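Local coordinates for ABC transporter substrate-binding protein (Bradyrhizobium japonicum, PDB 4I1D) that probably captures small solutes, perhaps polyamines, in the periplasm for an ABC transporter, and is found here with bound D-malate, at residues I5-Q10 / A16-A21; A27-I32 / L249-D254; A88-A93 / Y98-E103; K273-N278 / A286-E291. All blocks are in the same frame, centred on the assembly; numbering follows the deposited sequence.

Interaction 1: residues I5-Q10 / A16-A21; sequences ITFVSQ and AAQTVA
Ser9 and Phe7, two inward-facing residues of strand 4-9, look across at Gln18 of helix 12-30, the CA atoms of Ser9 and Gln18 standing 9.2 Å apart. The long amide side chain of Gln18 spans most of this gap. Its chain runs extended beyond CG, so that the carboxamide arrives at the strand and divides its two ends between two residues. The nitrogen donates to Ser9: NE2 to OG is 2.9 Å, the bond is almost straight at 177°, and OG lies in the plane of the amide. The oxygen instead meets Phe7, OE1 lying 3.2 Å from CZ at the edge of the ring and near its plane. That position sets an oxygen against aromatic C-H groups rather than in a stack, and the 78° between ring and amide planes agrees with it. With CG anti to the backbone N (chi1 174°), the Phe7 ring extends toward the helix. The two polar partners are themselves held, Ser9 OG by Asp61 OD2 and Gln18 OE1 by Tyr102 OH, which together should fix the rotation of the buried amide. Strand 4-9 and helix 12-30 are the first two elements of a beta-alpha-beta unit completed by strand 33-38; strand 59-63 contributes Asp61, while the Phe7 ring also meets that of Phe248 in helix 242-252.

Interaction 2: residues A27-I32 / L249-D254; sequences AKKLGI and LNEAVD
Leu30 and Glu251 run antiparallel, side against side, while Lys29 lies across Glu251; these two approaches make up the contact. In the first, the aliphatic part of the glutamate does the touching: Glu251 CG lies 3.7 Å from Leu30 CD1 and equally close to Leu30 CG, a hydrocarbon patch on the way to the carboxylate. Glu251 turns at chi2 (-52°) rather than running straight on, which folds its carboxylate across to the lysine. There it meets methylenes, OE1 being 3.7 Å from Lys29 CG. The two helices that carry these residues, 12-30 and 242-252, both end here. Helix 12-30 stops in a Schellman motif, with Gly31 at positive phi, Ile32 N bonded to Ala27 O and a weaker bond from Gly31 N to Lys28 O. The second chain turns at Val253, and Asp254 then becomes the N-cap of helix 255-260, its OD2 accepting from His257 N. Opposite charges lie near each other without pairing: Lys29 NZ stands 5.0 Å from Glu251 OE1, a separation at which any attraction is probably weak.

Interaction 3: residues A88-A93 / Y98-E103; sequences AAMPEA and YSVSYE. With SO4 (sulfate ion), chain F.
Met90, present as selenomethionine, meets Val100 and Ser101 in the early part of strand 100-112 and supplies the close-packed half of this contact. Its end does the work. The nearly straight chi2 (167°) carries SE to Val100 CG1, 3.6 Å away, and the bend at chi3 (53°) lays CE against the same methyl, also at 3.6 Å. The same CE reaches Ser101, lying 3.9 Å from its carbonyl O and 4.2 Å from its CB. The hydroxyl of Ser101 is engaged elsewhere, OG being bonded to Tyr94 O in the link between the two segments. A little further along the strand, Tyr102 and Glu103 both face Thr231 in a classic beta bulge. The other half of the loop is quite different. Pro91 and Glu92 are exposed and belong to the solvent side, where a sulfate, probably from the crystallisation liquor, sits on the backbone. Glu92 N donates to sulfate O4 at 2.9 Å with an angle of 153°, and more weakly to O2, as the chain enters the short 3-10 segment 92-93. The Glu92 side chain adds only its carbons, CB and CG, to the ion's surroundings. The chemistry thus separates cleanly: the buried side is held by dispersion and shape, with no directional bond between the segments, whereas the outer backbone offers an N-H that can donate to an anion.

Interaction 4: residues K273-N278 / A286-E291; sequences KAFETN and AQLPSE
Phe275 projects from the short 3-10 segment 273-276 towards the type I beta turn that runs from Leu288 to Glu291, a turn that leads directly into helix 292-295. One aromatic ring provides the first segment's whole share of the first shell. Phe275 and Leu288 lie alongside each other, pointing opposite ways, with CE2 of the ring 4.0 Å from CD1 of the leucine. Most of the remaining neighbours are backbone atoms of the turn: Phe275 CE1 is 4.2 Å from Ser290 O, and its CZ is 4.3 Å from Glu291 CA. All of these approach the ring obliquely, and the distances are those of ordinary van der Waals contact rather than tight interlocking. CG anti to the carbonyl carbon (chi1 -78°) carries the ring on toward the turn.

The next shell holds the two loops in place. Within the turn, the bond from Glu291 N to Leu288 O is weak, but Asn294 ND2 bonds to the carbonyl oxygens of both Leu288 and Ala286. Glu291 is the N-cap of the following helix, its OE2 accepting from Asn294 N, which carries its carboxylate away from the ring. On the other side, the 3-10 turn is closed by Glu276 N bonding to Lys273 O. Pro269 of strand 268-269 packs against both Phe275 and Ser290, tying the two loops to a common neighbour. Polar satisfaction is less complete: Ser290 OG, buried by this contact 4.3 Å from Phe275 CE1, has no hydrogen-bonding partner in the model.

Overall arrangement
Interaction 3 adjoins each of the others. It meets interaction 1 where Tyr102 OH lies 2.8 Å from Gln18 OE1, interaction 2 where Val253 CG1 packs 3.8 Å from Val100 CG1, and interaction 4 more lightly, where Ala89 O is 4.1 Å from Lys273 CE. Interactions 1 and 2 do not touch, but they share helix 12-30, and their centres are about 12 Å apart. Along the chain, interaction 3 is nested within the long loop closed by interaction 2, whereas interaction 4 follows later. Interaction 1 stands back from the ligand: the Ser9 side chain is about 10 Å from D-malate and about 12 Å from that of the ligand-binding Arg208. The other three lie away from the annotated sites.

Interaction 1: residues I5-Q10 / A16-A21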
loop_
_atom_site.group_PDB
_atom_site.type_symbol
_atom_site.label_atom_id
_atom_site.label_comp_id
_atom_site.label_asym_id
_atom_site.label_seq_id
_atom_site.Cartn_x
_atom_site.Cartn_y
_atom_site.Cartn_z
ATOM N N ILE A 5 -38.504 -25.354 2.803
ATOM C CA ILE A 5 -37.572 -24.504 3.514
ATOM C C ILE A 5 -36.197 -24.736 2.908
ATOM O O ILE A 5 -35.988 -25.690 2.154
ATOM C CB ILE A 5 -37.477 -24.850 5.016
ATOM C CG1 ILE A 5 -37.034 -26.305 5.199
ATOM C CG2 ILE A 5 -38.789 -24.556 5.729
ATOM C CD1 ILE A 5 -36.535 -26.626 6.594
ATOM N N THR A 6 -35.261 -23.855 3.232
ATOM C CA THR A 6 -33.869 -24.084 2.891
ATOM C C THR A 6 -33.093 -24.268 4.189
ATOM O O THR A 6 -33.100 -23.395 5.064
ATOM C CB THR A 6 -33.274 -22.942 2.060
ATOM O OG1 THR A 6 -33.904 -22.918 0.777
ATOM C CG2 THR A 6 -31.778 -23.155 1.860
ATOM N N PHE A 7 -32.460 -25.429 4.305
ATOM C CA PHE A 7 -31.696 -25.818 5.482
ATOM C C PHE A 7 -30.201 -25.711 5.164
ATOM O O PHE A 7 -29.747 -26.221 4.141
ATOM C CB PHE A 7 -32.051 -27.258 5.844
ATOM C CG PHE A 7 -31.217 -27.827 6.947
ATOM C CD1 PHE A 7 -31.593 -27.663 8.273
ATOM C CD2 PHE A 7 -30.054 -28.524 6.665
ATOM C CE1 PHE A 7 -30.827 -28.191 9.295
ATOM C CE2 PHE A 7 -29.273 -29.051 7.684
ATOM C CZ PHE A 7 -29.658 -28.883 9.003
ATOM N N VAL A 8 -29.436 -25.067 6.038
ATOM C CA VAL A 8 -28.021 -24.833 5.768
ATOM C C VAL A 8 -27.117 -25.429 6.853
ATOM O O VAL A 8 -27.300 -25.156 8.036
ATOM C CB VAL A 8 -27.737 -23.319 5.672
ATOM C CG1 VAL A 8 -26.276 -23.069 5.346
ATOM C CG2 VAL A 8 -28.660 -22.677 4.634
ATOM N N SER A 9 -26.137 -26.230 6.445
ATOM C CA SER A 9 -25.164 -26.800 7.376
ATOM C C SER A 9 -23.758 -26.747 6.764
ATOM O O SER A 9 -23.493 -25.917 5.895
ATOM C CB SER A 9 -25.560 -28.234 7.773
ATOM O OG SER A 9 -24.697 -28.761 8.775
ATOM N N GLN A 10 -22.861 -27.630 7.206
ATOM C CA GLN A 10 -21.445 -27.517 6.842
ATOM C C GLN A 10 -20.989 -28.470 5.736
ATOM O O GLN A 10 -19.800 -28.528 5.416
ATOM C CB GLN A 10 -20.545 -27.675 8.076
ATOM C CG GLN A 10 -20.222 -26.377 8.797
ATOM C CD GLN A 10 -20.789 -26.332 10.207
ATOM O OE1 GLN A 10 -21.998 -26.473 10.406
ATOM N NE2 GLN A 10 -19.915 -26.137 11.194
ATOM N N ALA A 16 -24.234 -35.151 4.803
ATOM C CA ALA A 16 -24.809 -36.330 4.154
ATOM C C ALA A 16 -25.472 -37.221 5.216
ATOM O O ALA A 16 -26.525 -37.817 4.985
ATOM C CB ALA A 16 -23.752 -37.104 3.387
ATOM N N ALA A 17 -24.846 -37.296 6.384
ATOM C CA ALA A 17 -25.361 -38.121 7.474
ATOM C C ALA A 17 -26.662 -37.539 8.011
ATOM O O ALA A 17 -27.580 -38.280 8.354
ATOM C CB ALA A 17 -24.331 -38.235 8.584
ATOM N N GLN A 18 -26.724 -36.209 8.085
ATOM C CA GLN A 18 -27.924 -35.510 8.522
ATOM C C GLN A 18 -29.069 -35.804 7.584
ATOM O O GLN A 18 -30.226 -35.910 7.996
ATOM C CB GLN A 18 -27.697 -34.000 8.516
ATOM C CG GLN A 18 -26.734 -33.489 9.568
ATOM C CD GLN A 18 -26.526 -32.005 9.399
ATOM O OE1 GLN A 18 -27.486 -31.248 9.431
ATOM N NE2 GLN A 18 -25.279 -31.585 9.163
ATOM N N THR A 19 -28.735 -35.897 6.304
ATOM C CA THR A 19 -29.732 -36.100 5.273
ATOM C C THR A 19 -30.388 -37.462 5.457
ATOM O O THR A 19 -31.615 -37.571 5.460
ATOM C CB THR A 19 -29.104 -35.967 3.872
ATOM O OG1 THR A 19 -28.726 -34.600 3.658
ATOM C CG2 THR A 19 -30.083 -36.410 2.776
ATOM N N VAL A 20 -29.571 -38.495 5.627
ATOM C CA VAL A 20 -30.093 -39.842 5.797
ATOM C C VAL A 20 -30.903 -39.970 7.086
ATOM O O VAL A 20 -32.020 -40.484 7.083
ATOM C CB VAL A 20 -28.969 -40.869 5.830
ATOM C CG1 VAL A 20 -29.538 -42.248 6.111
ATOM C CG2 VAL A 20 -28.224 -40.861 4.511
ATOM N N ALA A 21 -30.330 -39.480 8.181
ATOM C CA ALA A 21 -30.904 -39.644 9.511
ATOM C C ALA A 21 -32.050 -38.692 9.806
ATOM O O ALA A 21 -32.999 -39.059 10.495
ATOM C CB ALA A 21 -29.820 -39.459 10.568
#

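Interaction 2: residues A27-I32 / L249-D254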
loop_
_atom_site.group_PDB
_atom_site.type_symbol
_atom_site.label_atom_id
_atom_site.label_comp_id
_atom_site.label_asym_id
_atom_site.label_seq_id
_atom_site.Cartn_x
_atom_site.Cartn_y
_atom_site.Cartn_z
ATOM N N ALA A 27 -38.661 -34.537 6.099
ATOM C CA ALA A 27 -39.363 -34.052 4.917
ATOM C C ALA A 27 -40.507 -34.997 4.533
ATOM O O ALA A 27 -41.575 -34.562 4.100
ATOM C CB ALA A 27 -38.394 -33.887 3.758
ATOM N N LYS A 28 -40.274 -36.295 4.691
ATOM C CA LYS A 28 -41.293 -37.288 4.391
ATOM C C LYS A 28 -42.446 -37.196 5.393
ATOM O O LYS A 28 -43.605 -37.149 5.007
ATOM C CB LYS A 28 -40.689 -38.696 4.379
ATOM C CG LYS A 28 -41.657 -39.779 3.894
ATOM C CD LYS A 28 -40.961 -41.109 3.622
ATOM C CE LYS A 28 -41.924 -42.112 2.979
ATOM N NZ LYS A 28 -41.296 -43.442 2.700
ATOM N N LYS A 29 -42.120 -37.149 6.681
ATOM C CA LYS A 29 -43.131 -37.044 7.730
ATOM C C LYS A 29 -43.985 -35.795 7.552
ATOM O O LYS A 29 -45.207 -35.840 7.671
ATOM C CB LYS A 29 -42.469 -37.012 9.111
ATOM C CG LYS A 29 -43.402 -37.326 10.273
ATOM C CD LYS A 29 -43.874 -38.769 10.214
ATOM C CE LYS A 29 -44.420 -39.252 11.559
ATOM N NZ LYS A 29 -43.470 -40.169 12.263
ATOM N N LEU A 30 -43.331 -34.677 7.271
ATOM C CA LEU A 30 -44.018 -33.394 7.205
ATOM C C LEU A 30 -44.656 -33.157 5.844
ATOM O O LEU A 30 -45.569 -32.341 5.712
ATOM C CB LEU A 30 -43.055 -32.253 7.554
ATOM C CG LEU A 30 -42.691 -32.140 9.040
ATOM C CD1 LEU A 30 -41.486 -31.234 9.254
ATOM C CD2 LEU A 30 -43.890 -31.649 9.849
ATOM N N GLY A 31 -44.183 -33.879 4.836
ATOM C CA GLY A 31 -44.681 -33.687 3.485
ATOM C C GLY A 31 -44.218 -32.355 2.921
ATOM O O GLY A 31 -45.006 -31.610 2.341
ATOM N N ILE A 32 -42.937 -32.052 3.112
ATOM C CA ILE A 32 -42.341 -30.823 2.594
ATOM C C ILE A 32 -41.076 -31.123 1.787
ATOM O O ILE A 32 -40.560 -32.241 1.806
ATOM C CB ILE A 32 -41.962 -29.843 3.734
ATOM C CG1 ILE A 32 -40.902 -30.459 4.638
ATOM C CG2 ILE A 32 -43.173 -29.496 4.560
ATOM C CD1 ILE A 32 -40.428 -29.535 5.750
ATOM N N LEU A 249 -38.186 -27.862 12.729
ATOM C CA LEU A 249 -37.362 -27.854 13.929
ATOM C C LEU A 249 -37.853 -28.924 14.886
ATOM O O LEU A 249 -37.068 -29.601 15.543
ATOM C CB LEU A 249 -37.423 -26.490 14.613
ATOM C CG LEU A 249 -36.076 -25.793 14.750
ATOM C CD1 LEU A 249 -35.441 -25.627 13.380
ATOM C CD2 LEU A 249 -36.237 -24.450 15.445
ATOM N N ASN A 250 -39.166 -29.078 14.958
ATOM C CA ASN A 250 -39.731 -30.058 15.856
ATOM C C ASN A 250 -39.404 -31.495 15.433
ATOM O O ASN A 250 -39.070 -32.331 16.274
ATOM C CB ASN A 250 -41.234 -29.849 15.999
ATOM C CG ASN A 250 -41.841 -30.789 16.995
ATOM O OD1 ASN A 250 -41.515 -30.736 18.182
ATOM N ND2 ASN A 250 -42.723 -31.665 16.528
ATOM N N GLU A 251 -39.494 -31.775 14.133
ATOM C CA GLU A 251 -39.071 -33.075 13.613
ATOM C C GLU A 251 -37.553 -33.301 13.717
ATOM O O GLU A 251 -37.097 -34.436 13.846
ATOM C CB GLU A 251 -39.528 -33.270 12.163
ATOM C CG GLU A 251 -41.010 -33.605 12.011
ATOM C CD GLU A 251 -41.437 -34.778 12.888
ATOM O OE1 GLU A 251 -40.934 -35.905 12.669
ATOM O OE2 GLU A 251 -42.267 -34.568 13.805
ATOM N N ALA A 252 -36.773 -32.226 13.653
ATOM C CA ALA A 252 -35.323 -32.356 13.624
ATOM C C ALA A 252 -34.771 -32.820 14.967
ATOM O O ALA A 252 -33.719 -33.458 15.017
ATOM C CB ALA A 252 -34.669 -31.038 13.209
ATOM N N VAL A 253 -35.465 -32.490 16.053
ATOM C CA VAL A 253 -35.017 -32.930 17.372
ATOM C C VAL A 253 -35.893 -34.056 17.911
ATOM O O VAL A 253 -35.921 -34.322 19.109
ATOM C CB VAL A 253 -34.930 -31.775 18.398
ATOM C CG1 VAL A 253 -34.011 -30.671 17.885
ATOM C CG2 VAL A 253 -36.316 -31.233 18.752
ATOM N N ASP A 254 -36.611 -34.714 17.013
ATOM C CA ASP A 254 -37.362 -35.915 17.369
ATOM C C ASP A 254 -36.377 -36.971 17.879
ATOM O O ASP A 254 -35.360 -37.241 17.236
ATOM C CB ASP A 254 -38.137 -36.419 16.144
ATOM C CG ASP A 254 -38.852 -37.736 16.394
ATOM O OD1 ASP A 254 -40.070 -37.711 16.693
ATOM O OD2 ASP A 254 -38.201 -38.796 16.272
#

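Interaction 3: residues A88-A93 / Y98-E103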
loop_
_atom_site.group_PDB
_atom_site.type_symbol
_atom_site.label_atom_id
_atom_site.label_comp_id
_atom_site.label_asym_id
_atom_site.label_seq_id
_atom_site.Cartn_x
_atom_site.Cartn_y
_atom_site.Cartn_z
ATOM N N ALA A 88 -39.332 -28.510 23.596
ATOM C CA ALA A 88 -39.803 -28.160 24.933
ATOM C C ALA A 88 -39.528 -29.280 25.931
ATOM O O ALA A 88 -39.274 -29.020 27.110
ATOM C CB ALA A 88 -41.292 -27.830 24.905
ATOM N N ALA A 89 -39.578 -30.523 25.462
ATOM C CA ALA A 89 -39.367 -31.673 26.342
ATOM C C ALA A 89 -37.894 -31.877 26.711
ATOM O O ALA A 89 -37.582 -32.609 27.651
ATOM C CB ALA A 89 -39.947 -32.939 25.719
HETATM N N MSE A 90 -36.994 -31.235 25.969
HETATM C CA MSE A 90 -35.565 -31.303 26.276
HETATM C C MSE A 90 -35.228 -30.445 27.497
HETATM O O MSE A 90 -35.906 -29.451 27.764
HETATM C CB MSE A 90 -34.731 -30.869 25.066
HETATM C CG MSE A 90 -34.779 -31.873 23.922
HETATM SE SE MSE A 90 -34.081 -31.194 22.227
HETATM C CE MSE A 90 -32.350 -30.557 22.833
ATOM N N PRO A 91 -34.186 -30.833 28.250
ATOM C CA PRO A 91 -33.770 -30.022 29.401
ATOM C C PRO A 91 -33.394 -28.610 28.960
ATOM O O PRO A 91 -32.949 -28.417 27.826
ATOM C CB PRO A 91 -32.540 -30.767 29.931
ATOM C CG PRO A 91 -32.745 -32.172 29.493
ATOM C CD PRO A 91 -33.402 -32.074 28.140
ATOM N N GLU A 92 -33.576 -27.643 29.852
ATOM C CA GLU A 92 -33.377 -26.241 29.517
ATOM C C GLU A 92 -31.929 -25.928 29.160
ATOM O O GLU A 92 -31.651 -24.980 28.427
ATOM C CB GLU A 92 -33.874 -25.341 30.653
ATOM C CG GLU A 92 -35.360 -25.529 30.949
ATOM C CD GLU A 92 -36.058 -24.246 31.360
ATOM O OE1 GLU A 92 -35.462 -23.471 32.141
ATOM O OE2 GLU A 92 -37.203 -24.014 30.898
ATOM N N ALA A 93 -31.006 -26.734 29.666
ATOM C CA ALA A 93 -29.600 -26.530 29.353
ATOM C C ALA A 93 -29.261 -26.920 27.904
ATOM O O ALA A 93 -28.152 -26.660 27.432
ATOM C CB ALA A 93 -28.732 -27.298 30.323
ATOM N N TYR A 98 -33.302 -18.877 21.418
ATOM C CA TYR A 98 -33.176 -18.758 19.969
ATOM C C TYR A 98 -32.733 -20.038 19.266
ATOM O O TYR A 98 -32.584 -20.043 18.048
ATOM C CB TYR A 98 -32.149 -17.679 19.618
ATOM C CG TYR A 98 -32.280 -16.403 20.405
ATOM C CD1 TYR A 98 -33.252 -15.469 20.090
ATOM C CD2 TYR A 98 -31.414 -16.123 21.454
ATOM C CE1 TYR A 98 -33.374 -14.295 20.802
ATOM C CE2 TYR A 98 -31.527 -14.950 22.177
ATOM C CZ TYR A 98 -32.511 -14.039 21.843
ATOM O OH TYR A 98 -32.635 -12.863 22.549
ATOM N N SER A 99 -32.490 -21.110 20.009
ATOM C CA SER A 99 -31.907 -22.295 19.389
ATOM C C SER A 99 -32.212 -23.573 20.142
ATOM O O SER A 99 -32.654 -23.533 21.288
ATOM C CB SER A 99 -30.393 -22.138 19.275
ATOM O OG SER A 99 -29.794 -22.159 20.557
ATOM N N VAL A 100 -31.977 -24.704 19.478
ATOM C CA VAL A 100 -32.064 -26.016 20.117
ATOM C C VAL A 100 -30.842 -26.838 19.744
ATOM O O VAL A 100 -30.463 -26.889 18.573
ATOM C CB VAL A 100 -33.321 -26.803 19.690
ATOM C CG1 VAL A 100 -33.481 -28.060 20.559
ATOM C CG2 VAL A 100 -34.561 -25.933 19.788
ATOM N N SER A 101 -30.232 -27.487 20.736
ATOM C CA SER A 101 -29.063 -28.339 20.501
ATOM C C SER A 101 -29.362 -29.423 19.472
ATOM O O SER A 101 -30.398 -30.093 19.538
ATOM C CB SER A 101 -28.578 -28.973 21.807
ATOM O OG SER A 101 -28.264 -27.974 22.756
ATOM N N TYR A 102 -28.441 -29.609 18.533
ATOM C CA TYR A 102 -28.710 -30.452 17.366
ATOM C C TYR A 102 -27.823 -31.700 17.332
ATOM O O TYR A 102 -28.298 -32.790 17.037
ATOM C CB TYR A 102 -28.547 -29.609 16.108
ATOM C CG TYR A 102 -28.845 -30.293 14.789
ATOM C CD1 TYR A 102 -30.080 -30.882 14.542
ATOM C CD2 TYR A 102 -27.901 -30.286 13.765
ATOM C CE1 TYR A 102 -30.348 -31.479 13.320
ATOM C CE2 TYR A 102 -28.150 -30.878 12.556
ATOM C CZ TYR A 102 -29.376 -31.471 12.331
ATOM O OH TYR A 102 -29.619 -32.046 11.110
ATOM N N GLU A 103 -26.542 -31.532 17.658
ATOM C CA GLU A 103 -25.604 -32.644 17.743
ATOM C C GLU A 103 -24.353 -32.237 18.533
ATOM O O GLU A 103 -23.985 -31.060 18.567
ATOM C CB GLU A 103 -25.207 -33.093 16.337
ATOM C CG GLU A 103 -24.654 -31.966 15.479
ATOM C CD GLU A 103 -23.155 -31.712 15.698
ATOM O OE1 GLU A 103 -22.690 -30.592 15.406
ATOM O OE2 GLU A 103 -22.434 -32.630 16.143
HETATM S S SO4 F . -34.717 -28.828 33.154
HETATM O O1 SO4 F . -34.363 -30.213 33.466
HETATM O O2 SO4 F . -35.776 -28.802 32.142
HETATM O O3 SO4 F . -35.195 -28.147 34.354
HETATM O O4 SO4 F . -33.529 -28.132 32.661
#

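Interaction 4: residues K273-N278 / A286-E291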
loop_
_atom_site.group_PDB
_atom_site.type_symbol
_atom_site.label_atom_id
_atom_site.label_comp_id
_atom_site.label_asym_id
_atom_site.label_seq_id
_atom_site.Cartn_x
_atom_site.Cartn_y
_atom_site.Cartn_z
ATOM N N LYS A 273 -32.752 -37.449 24.803
ATOM C CA LYS A 273 -33.831 -38.437 24.792
ATOM C C LYS A 273 -33.569 -39.532 23.758
ATOM O O LYS A 273 -34.094 -40.641 23.870
ATOM C CB LYS A 273 -35.190 -37.783 24.517
ATOM C CG LYS A 273 -35.769 -37.005 25.688
ATOM C CD LYS A 273 -37.180 -37.478 26.023
ATOM C CE LYS A 273 -37.770 -36.682 27.183
ATOM N NZ LYS A 273 -38.968 -37.345 27.782
ATOM N N ALA A 274 -32.758 -39.216 22.754
ATOM C CA ALA A 274 -32.397 -40.193 21.732
ATOM C C ALA A 274 -31.841 -41.487 22.334
ATOM O O ALA A 274 -32.032 -42.565 21.782
ATOM C CB ALA A 274 -31.385 -39.591 20.770
ATOM N N PHE A 275 -31.147 -41.372 23.464
ATOM C CA PHE A 275 -30.494 -42.516 24.092
ATOM C C PHE A 275 -31.472 -43.458 24.764
ATOM O O PHE A 275 -31.110 -44.576 25.133
ATOM C CB PHE A 275 -29.472 -42.057 25.127
ATOM C CG PHE A 275 -28.187 -41.580 24.537
ATOM C CD1 PHE A 275 -27.804 -40.255 24.663
ATOM C CD2 PHE A 275 -27.357 -42.453 23.860
ATOM C CE1 PHE A 275 -26.611 -39.808 24.127
ATOM C CE2 PHE A 275 -26.160 -42.013 23.318
ATOM C CZ PHE A 275 -25.789 -40.686 23.453
ATOM N N GLU A 276 -32.707 -43.000 24.932
ATOM C CA GLU A 276 -33.749 -43.808 25.544
ATOM C C GLU A 276 -34.613 -44.487 24.488
ATOM O O GLU A 276 -35.615 -45.116 24.827
ATOM C CB GLU A 276 -34.636 -42.933 26.426
ATOM C CG GLU A 276 -33.872 -42.053 27.399
ATOM C CD GLU A 276 -34.613 -40.769 27.730
ATOM O OE1 GLU A 276 -34.060 -39.942 28.493
ATOM O OE2 GLU A 276 -35.745 -40.586 27.222
ATOM N N THR A 277 -34.241 -44.357 23.214
ATOM C CA THR A 277 -35.091 -44.859 22.126
ATOM C C THR A 277 -34.830 -46.309 21.742
ATOM O O THR A 277 -35.681 -46.953 21.129
ATOM C CB THR A 277 -34.946 -44.018 20.841
ATOM O OG1 THR A 277 -33.572 -44.004 20.440
ATOM C CG2 THR A 277 -35.423 -42.594 21.065
ATOM N N ASN A 278 -33.649 -46.818 22.075
ATOM C CA ASN A 278 -33.305 -48.193 21.725
ATOM C C ASN A 278 -33.010 -48.391 20.242
ATOM O O ASN A 278 -33.369 -49.424 19.670
ATOM C CB ASN A 278 -34.421 -49.155 22.148
ATOM C CG ASN A 278 -34.002 -50.077 23.273
ATOM O OD1 ASN A 278 -33.598 -51.215 23.036
ATOM N ND2 ASN A 278 -34.097 -49.591 24.508
ATOM N N ALA A 286 -20.949 -46.085 23.098
ATOM C CA ALA A 286 -19.678 -45.981 23.812
ATOM C C ALA A 286 -18.619 -45.200 23.035
ATOM O O ALA A 286 -17.557 -44.876 23.580
ATOM C CB ALA A 286 -19.155 -47.377 24.166
ATOM N N GLN A 287 -18.909 -44.907 21.767
ATOM C CA GLN A 287 -17.959 -44.228 20.891
ATOM C C GLN A 287 -18.331 -42.772 20.670
ATOM O O GLN A 287 -17.620 -42.045 19.973
ATOM C CB GLN A 287 -17.870 -44.946 19.541
ATOM C CG GLN A 287 -17.309 -46.364 19.639
ATOM C CD GLN A 287 -17.549 -47.190 18.386
ATOM O OE1 GLN A 287 -18.399 -46.856 17.555
ATOM N NE2 GLN A 287 -16.802 -48.282 18.247
ATOM N N LEU A 288 -19.441 -42.345 21.264
ATOM C CA LEU A 288 -19.994 -41.027 20.961
ATOM C C LEU A 288 -19.516 -39.976 21.947
ATOM O O LEU A 288 -19.283 -40.280 23.118
ATOM C CB LEU A 288 -21.529 -41.068 20.930
ATOM C CG LEU A 288 -22.181 -42.068 19.970
ATOM C CD1 LEU A 288 -23.687 -42.057 20.128
ATOM C CD2 LEU A 288 -21.799 -41.788 18.531
ATOM N N PRO A 289 -19.365 -38.731 21.470
ATOM C CA PRO A 289 -18.862 -37.607 22.282
ATOM C C PRO A 289 -19.723 -37.295 23.507
ATOM O O PRO A 289 -19.177 -36.978 24.560
ATOM C CB PRO A 289 -18.882 -36.427 21.302
ATOM C CG PRO A 289 -18.748 -37.089 19.916
ATOM C CD PRO A 289 -19.562 -38.360 20.055
ATOM N N SER A 290 -21.041 -37.397 23.382
ATOM C CA SER A 290 -21.936 -37.024 24.478
ATOM C C SER A 290 -22.473 -38.197 25.297
ATOM O O SER A 290 -23.364 -38.020 26.134
ATOM C CB SER A 290 -23.104 -36.197 23.947
ATOM O OG SER A 290 -23.731 -36.848 22.857
ATOM N N GLU A 291 -21.952 -39.393 25.052
ATOM C CA GLU A 291 -22.305 -40.529 25.894
ATOM C C GLU A 291 -21.805 -40.201 27.300
ATOM O O GLU A 291 -20.670 -39.744 27.466
ATOM C CB GLU A 291 -21.668 -41.813 25.366
ATOM C CG GLU A 291 -22.165 -43.089 26.045
ATOM C CD GLU A 291 -21.081 -43.784 26.848
ATOM O OE1 GLU A 291 -21.285 -44.954 27.244
ATOM O OE2 GLU A 291 -20.023 -43.163 27.087
#